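Local coordinates for cellobiose 2-epimerase (Spirochaeta thermophila DSM 6192, PDB 5ZIG), which probably catalyses the reversible epimerization of cellobiose to 4-O-beta-D-glucopyranosyl-D-mannose, as a member of the N-acylglucosamine 2-epimerase family, at residues 27-41 and 55-67. Sequence-based numbering, arbitrary orientation.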
loop_
_atom_site.group_PDB
_atom_site.type_symbol
_atom_site.label_atom_id
_atom_site.label_comp_id
_atom_site.label_asym_id
_atom_site.label_seq_id
_atom_site.Cartn_x
_atom_site.Cartn_y
_atom_site.Cartn_z
ATOM N N LEU A 27 5.892 -12.294 9.533
ATOM C CA LEU A 27 6.862 -11.588 10.373
ATOM C C LEU A 27 8.133 -12.400 10.644
ATOM O O LEU A 27 9.235 -11.831 10.536
ATOM C CB LEU A 27 6.186 -11.131 11.677
ATOM C CG LEU A 27 5.053 -10.092 11.539
ATOM C CD1 LEU A 27 4.362 -9.757 12.876
ATOM C CD2 LEU A 27 5.603 -8.780 10.918
ATOM N N PRO A 28 8.080 -13.695 10.971
ATOM C CA PRO A 28 9.345 -14.414 11.221
ATOM C C PRO A 28 10.267 -14.444 10.018
ATOM O O PRO A 28 11.487 -14.438 10.188
ATOM C CB PRO A 28 8.882 -15.828 11.610
ATOM C CG PRO A 28 7.502 -15.642 12.125
ATOM C CD PRO A 28 6.907 -14.528 11.314
ATOM N N PHE A 29 9.726 -14.452 8.805
ATOM C CA PHE A 29 10.595 -14.455 7.642
ATOM C C PHE A 29 11.326 -13.124 7.522
ATOM O O PHE A 29 12.535 -13.097 7.278
ATOM C CB PHE A 29 9.775 -14.758 6.390
ATOM C CG PHE A 29 10.514 -14.554 5.097
ATOM C CD1 PHE A 29 11.090 -15.640 4.434
ATOM C CD2 PHE A 29 10.569 -13.308 4.502
ATOM C CE1 PHE A 29 11.730 -15.472 3.216
ATOM C CE2 PHE A 29 11.231 -13.126 3.294
ATOM C CZ PHE A 29 11.805 -14.224 2.653
ATOM N N TRP A 30 10.622 -12.009 7.727
ATOM C CA TRP A 30 11.278 -10.714 7.567
ATOM C C TRP A 30 12.222 -10.427 8.725
ATOM O O TRP A 30 13.289 -9.842 8.515
ATOM C CB TRP A 30 10.234 -9.614 7.401
ATOM C CG TRP A 30 9.567 -9.734 6.087
ATOM C CD1 TRP A 30 8.273 -10.118 5.850
ATOM C CD2 TRP A 30 10.164 -9.512 4.801
ATOM N NE1 TRP A 30 8.029 -10.132 4.496
ATOM C CE2 TRP A 30 9.171 -9.752 3.832
ATOM C CE3 TRP A 30 11.441 -9.110 4.375
ATOM C CZ2 TRP A 30 9.420 -9.623 2.455
ATOM C CZ3 TRP A 30 11.678 -8.968 3.011
ATOM C CH2 TRP A 30 10.674 -9.223 2.074
ATOM N N LEU A 31 11.863 -10.865 9.934
ATOM C CA LEU A 31 12.742 -10.699 11.086
ATOM C C LEU A 31 14.106 -11.298 10.827
ATOM O O LEU A 31 15.108 -10.798 11.349
ATOM C CB LEU A 31 12.139 -11.353 12.331
ATOM C CG LEU A 31 11.211 -10.511 13.202
ATOM C CD1 LEU A 31 10.713 -11.324 14.401
ATOM C CD2 LEU A 31 11.909 -9.262 13.647
ATOM N N GLY A 32 14.163 -12.376 10.039
ATOM C CA GLY A 32 15.420 -12.987 9.676
ATOM C C GLY A 32 16.130 -12.362 8.494
ATOM O O GLY A 32 17.058 -12.977 7.967
ATOM N N GLN A 33 15.730 -11.166 8.052
ATOM C CA GLN A 33 16.318 -10.530 6.873
ATOM C C GLN A 33 16.889 -9.146 7.178
ATOM O O GLN A 33 17.010 -8.321 6.271
ATOM C CB GLN A 33 15.298 -10.415 5.740
ATOM C CG GLN A 33 14.578 -11.694 5.404
ATOM C CD GLN A 33 15.368 -12.563 4.478
ATOM O OE1 GLN A 33 16.547 -12.311 4.228
ATOM N NE2 GLN A 33 14.728 -13.590 3.947
ATOM N N GLN A 34 17.205 -8.871 8.439
ATOM C CA GLN A 34 17.872 -7.641 8.823
ATOM C C GLN A 34 19.384 -7.778 8.622
ATOM O O GLN A 34 19.977 -8.814 8.939
ATOM C CB GLN A 34 17.548 -7.316 10.281
ATOM C CG GLN A 34 16.060 -7.460 10.627
ATOM C CD GLN A 34 15.752 -7.063 12.050
ATOM O OE1 GLN A 34 15.854 -5.887 12.421
ATOM N NE2 GLN A 34 15.370 -8.042 12.864
ATOM N N ASP A 35 19.997 -6.724 8.094
ATOM C CA ASP A 35 21.432 -6.607 7.845
ATOM C C ASP A 35 22.182 -6.279 9.134
ATOM O O ASP A 35 22.057 -5.165 9.657
ATOM C CB ASP A 35 21.679 -5.510 6.799
ATOM C CG ASP A 35 23.073 -5.551 6.205
ATOM O OD1 ASP A 35 24.054 -5.805 6.943
ATOM O OD2 ASP A 35 23.184 -5.279 4.989
ATOM N N PRO A 36 22.986 -7.210 9.663
ATOM C CA PRO A 36 23.706 -6.950 10.923
ATOM C C PRO A 36 24.994 -6.145 10.767
ATOM O O PRO A 36 25.591 -5.771 11.783
ATOM C CB PRO A 36 24.004 -8.350 11.441
ATOM C CG PRO A 36 24.210 -9.160 10.160
ATOM C CD PRO A 36 23.266 -8.554 9.130
ATOM N N ILE A 37 25.430 -5.866 9.548
ATOM C CA ILE A 37 26.612 -5.042 9.332
ATOM C C ILE A 37 26.227 -3.595 9.096
ATOM O O ILE A 37 26.706 -2.693 9.785
ATOM C CB ILE A 37 27.436 -5.598 8.154
ATOM C CG1 ILE A 37 27.836 -7.041 8.435
ATOM C CG2 ILE A 37 28.669 -4.683 7.861
ATOM C CD1 ILE A 37 28.468 -7.713 7.262
ATOM N N HIS A 38 25.315 -3.370 8.156
ATOM C CA HIS A 38 24.944 -2.037 7.727
ATOM C C HIS A 38 23.650 -1.541 8.348
ATOM O O HIS A 38 23.412 -0.335 8.338
ATOM C CB HIS A 38 24.805 -2.027 6.203
ATOM C CG HIS A 38 26.044 -2.462 5.488
ATOM N ND1 HIS A 38 27.253 -1.804 5.607
ATOM C CD2 HIS A 38 26.299 -3.596 4.782
ATOM C CE1 HIS A 38 28.169 -2.451 4.908
ATOM N NE2 HIS A 38 27.620 -3.552 4.414
ATOM N N GLY A 39 22.805 -2.430 8.884
ATOM C CA GLY A 39 21.499 -2.016 9.355
ATOM C C GLY A 39 20.458 -2.038 8.256
ATOM O O GLY A 39 20.740 -2.278 7.078
ATOM N N GLY A 40 19.215 -1.764 8.654
ATOM C CA GLY A 40 18.135 -1.957 7.697
ATOM C C GLY A 40 17.970 -3.446 7.362
ATOM O O GLY A 40 18.460 -4.332 8.061
ATOM N N PHE A 41 17.286 -3.695 6.249
ATOM C CA PHE A 41 16.974 -5.026 5.757
ATOM C C PHE A 41 17.591 -5.235 4.377
ATOM O O PHE A 41 17.788 -4.275 3.618
ATOM C CB PHE A 41 15.451 -5.254 5.650
ATOM C CG PHE A 41 14.730 -5.271 6.975
ATOM C CD1 PHE A 41 14.728 -4.161 7.801
ATOM C CD2 PHE A 41 14.061 -6.425 7.395
ATOM C CE1 PHE A 41 14.066 -4.181 9.014
ATOM C CE2 PHE A 41 13.403 -6.453 8.609
ATOM C CZ PHE A 41 13.401 -5.328 9.419
ATOM N N LYS A 55 19.230 -0.975 -1.284
ATOM C CA LYS A 55 18.070 -0.922 -0.407
ATOM C C LYS A 55 17.189 0.271 -0.766
ATOM O O LYS A 55 17.660 1.416 -0.818
ATOM C CB LYS A 55 18.513 -0.875 1.051
ATOM C CG LYS A 55 19.661 -1.840 1.316
ATOM C CD LYS A 55 20.237 -1.693 2.713
ATOM C CE LYS A 55 21.009 -2.933 3.121
ATOM N NZ LYS A 55 21.859 -2.692 4.315
ATOM N N GLY A 56 15.914 -0.017 -1.038
ATOM C CA GLY A 56 15.005 0.996 -1.507
ATOM C C GLY A 56 14.364 1.773 -0.375
ATOM O O GLY A 56 14.220 1.282 0.746
ATOM N N LEU A 57 13.974 3.004 -0.702
ATOM C CA LEU A 57 13.220 3.830 0.228
ATOM C C LEU A 57 11.881 3.186 0.573
ATOM O O LEU A 57 11.540 3.050 1.751
ATOM C CB LEU A 57 13.012 5.217 -0.382
ATOM C CG LEU A 57 12.034 6.111 0.360
ATOM C CD1 LEU A 57 12.422 6.266 1.844
ATOM C CD2 LEU A 57 11.935 7.470 -0.365
ATOM N N VAL A 58 11.102 2.820 -0.455
ATOM C CA VAL A 58 9.795 2.174 -0.268
ATOM C C VAL A 58 9.919 0.935 0.612
ATOM O O VAL A 58 9.205 0.788 1.605
ATOM C CB VAL A 58 9.177 1.808 -1.631
ATOM C CG1 VAL A 58 7.771 1.233 -1.444
ATOM C CG2 VAL A 58 9.163 3.001 -2.570
ATOM N N MET A 59 10.822 0.019 0.248
ATOM C CA MET A 59 10.933 -1.242 0.977
ATOM C C MET A 59 11.308 -1.008 2.437
ATOM O O MET A 59 10.724 -1.614 3.344
ATOM C CB MET A 59 11.954 -2.146 0.285
ATOM C CG MET A 59 12.241 -3.457 0.983
ATOM S SD MET A 59 14.015 -3.820 0.911
ATOM C CE MET A 59 14.620 -2.540 2.005
ATOM N N THR A 60 12.255 -0.104 2.685
ATOM C CA THR A 60 12.677 0.178 4.054
ATOM C C THR A 60 11.551 0.809 4.864
ATOM O O THR A 60 11.372 0.488 6.043
ATOM C CB THR A 60 13.899 1.094 4.025
ATOM O OG1 THR A 60 14.959 0.426 3.322
ATOM C CG2 THR A 60 14.355 1.465 5.449
ATOM N N ALA A 61 10.793 1.725 4.253
ATOM C CA ALA A 61 9.674 2.348 4.955
ATOM C C ALA A 61 8.533 1.356 5.178
ATOM O O ALA A 61 7.865 1.393 6.220
ATOM C CB ALA A 61 9.184 3.567 4.177
ATOM N N ARG A 62 8.299 0.462 4.217
ATOM C CA ARG A 62 7.293 -0.586 4.409
ATOM C C ARG A 62 7.637 -1.475 5.600
ATOM O O ARG A 62 6.760 -1.793 6.414
ATOM C CB ARG A 62 7.141 -1.406 3.132
ATOM C CG ARG A 62 6.354 -0.651 2.060
ATOM C CD ARG A 62 6.193 -1.439 0.785
ATOM N NE ARG A 62 5.422 -0.703 -0.219
ATOM C CZ ARG A 62 5.125 -1.184 -1.428
ATOM N NH1 ARG A 62 5.509 -2.407 -1.774
ATOM N NH2 ARG A 62 4.414 -0.459 -2.279
ATOM N N HIS A 63 8.913 -1.856 5.745
ATOM C CA HIS A 63 9.308 -2.650 6.905
ATOM C C HIS A 63 9.159 -1.858 8.196
ATOM O O HIS A 63 8.734 -2.409 9.220
ATOM C CB HIS A 63 10.739 -3.159 6.746
ATOM C CG HIS A 63 10.881 -4.230 5.707
ATOM N ND1 HIS A 63 9.971 -5.260 5.566
ATOM C CD2 HIS A 63 11.806 -4.410 4.734
ATOM C CE1 HIS A 63 10.344 -6.039 4.561
ATOM N NE2 HIS A 63 11.462 -5.551 4.048
ATOM N N LEU A 64 9.505 -0.563 8.171
ATOM C CA LEU A 64 9.245 0.276 9.338
ATOM C C LEU A 64 7.761 0.279 9.698
ATOM O O LEU A 64 7.397 0.113 10.869
ATOM C CB LEU A 64 9.729 1.707 9.099
ATOM C CG LEU A 64 9.455 2.587 10.343
ATOM C CD1 LEU A 64 10.050 1.950 11.603
ATOM C CD2 LEU A 64 9.921 4.062 10.211
ATOM N N TRP A 65 6.889 0.496 8.706
ATOM C CA TRP A 65 5.455 0.503 8.981
ATOM C C TRP A 65 5.011 -0.857 9.503
ATOM O O TRP A 65 4.323 -0.944 10.522
ATOM C CB TRP A 65 4.655 0.896 7.729
ATOM C CG TRP A 65 3.137 0.977 7.968
ATOM C CD1 TRP A 65 2.413 2.092 8.310
ATOM C CD2 TRP A 65 2.183 -0.099 7.866
ATOM N NE1 TRP A 65 1.082 1.776 8.426
ATOM C CE2 TRP A 65 0.913 0.440 8.155
ATOM C CE3 TRP A 65 2.283 -1.458 7.538
ATOM C CZ2 TRP A 65 -0.248 -0.338 8.156
ATOM C CZ3 TRP A 65 1.114 -2.232 7.540
ATOM C CH2 TRP A 65 -0.125 -1.664 7.835
ATOM N N THR A 66 5.461 -1.934 8.858
ATOM C CA THR A 66 5.001 -3.264 9.248
ATOM C C THR A 66 5.333 -3.565 10.708
ATOM O O THR A 66 4.456 -3.975 11.477
ATOM C CB THR A 66 5.596 -4.319 8.317
ATOM O OG1 THR A 66 4.931 -4.264 7.047
ATOM C CG2 THR A 66 5.443 -5.726 8.909
ATOM N N PHE A 67 6.576 -3.322 11.129
ATOM C CA PHE A 67 6.971 -3.720 12.475
ATOM C C PHE A 67 6.465 -2.774 13.555
ATOM O O PHE A 67 6.336 -3.191 14.717
ATOM C CB PHE A 67 8.493 -3.873 12.561
ATOM C CG PHE A 67 8.977 -5.146 11.915
ATOM C CD1 PHE A 67 8.839 -6.354 12.567
ATOM C CD2 PHE A 67 9.497 -5.135 10.642
ATOM C CE1 PHE A 67 9.254 -7.529 11.972
ATOM C CE2 PHE A 67 9.924 -6.300 10.040
ATOM C CZ PHE A 67 9.800 -7.494 10.693
HETATM O O HOH W 1 16.854 -1.731 4.354
#
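Phe41 and His63 form an offset stack, ring centroids 4.6 Å apart and planes at 24°, at the heart of an aromatic cluster that illustrates how a helix end and the loop after it can be packed onto a following helix. His63 CB also makes a CH-pi contact over the Phe41 face, whose opposite face carries Gln34 CG. At its far end the imidazole sets His63 CE1 over one face of Trp30, 3.3 Å from Trp30 CE3, with the six-membered ring and the imidazole oblique at 49°; a hydrogen bond between Ser383 OG and His63 ND1 is consistent with a fixed ring rotation. Phe67 meets Trp30 CB with its edge, while Leu31 CD2 lies 3.6 Å from Phe67 CE1.

The polar counterpart is Lys55, whose extended chain carries NZ to Asp35 OD2 in a 3.0 Å salt bridge from above the carboxylate plane. Gly39 O and Pro108 O also accept from NZ. Asp35 OD1 accepts from Ile37 N in an Asx turn and from His38 N in an Asx motif; an alanine here would probably leave both N-H groups without this acceptor and Lys55 NZ without its carboxylate.

In this family's (alpha/alpha)6 barrel, helix 77-94 touches Leu27 and Lys55, helices 119-136 and 384-402 pack against helix 57-73, and strand 55-56 pairs antiparallel with strand 105-106.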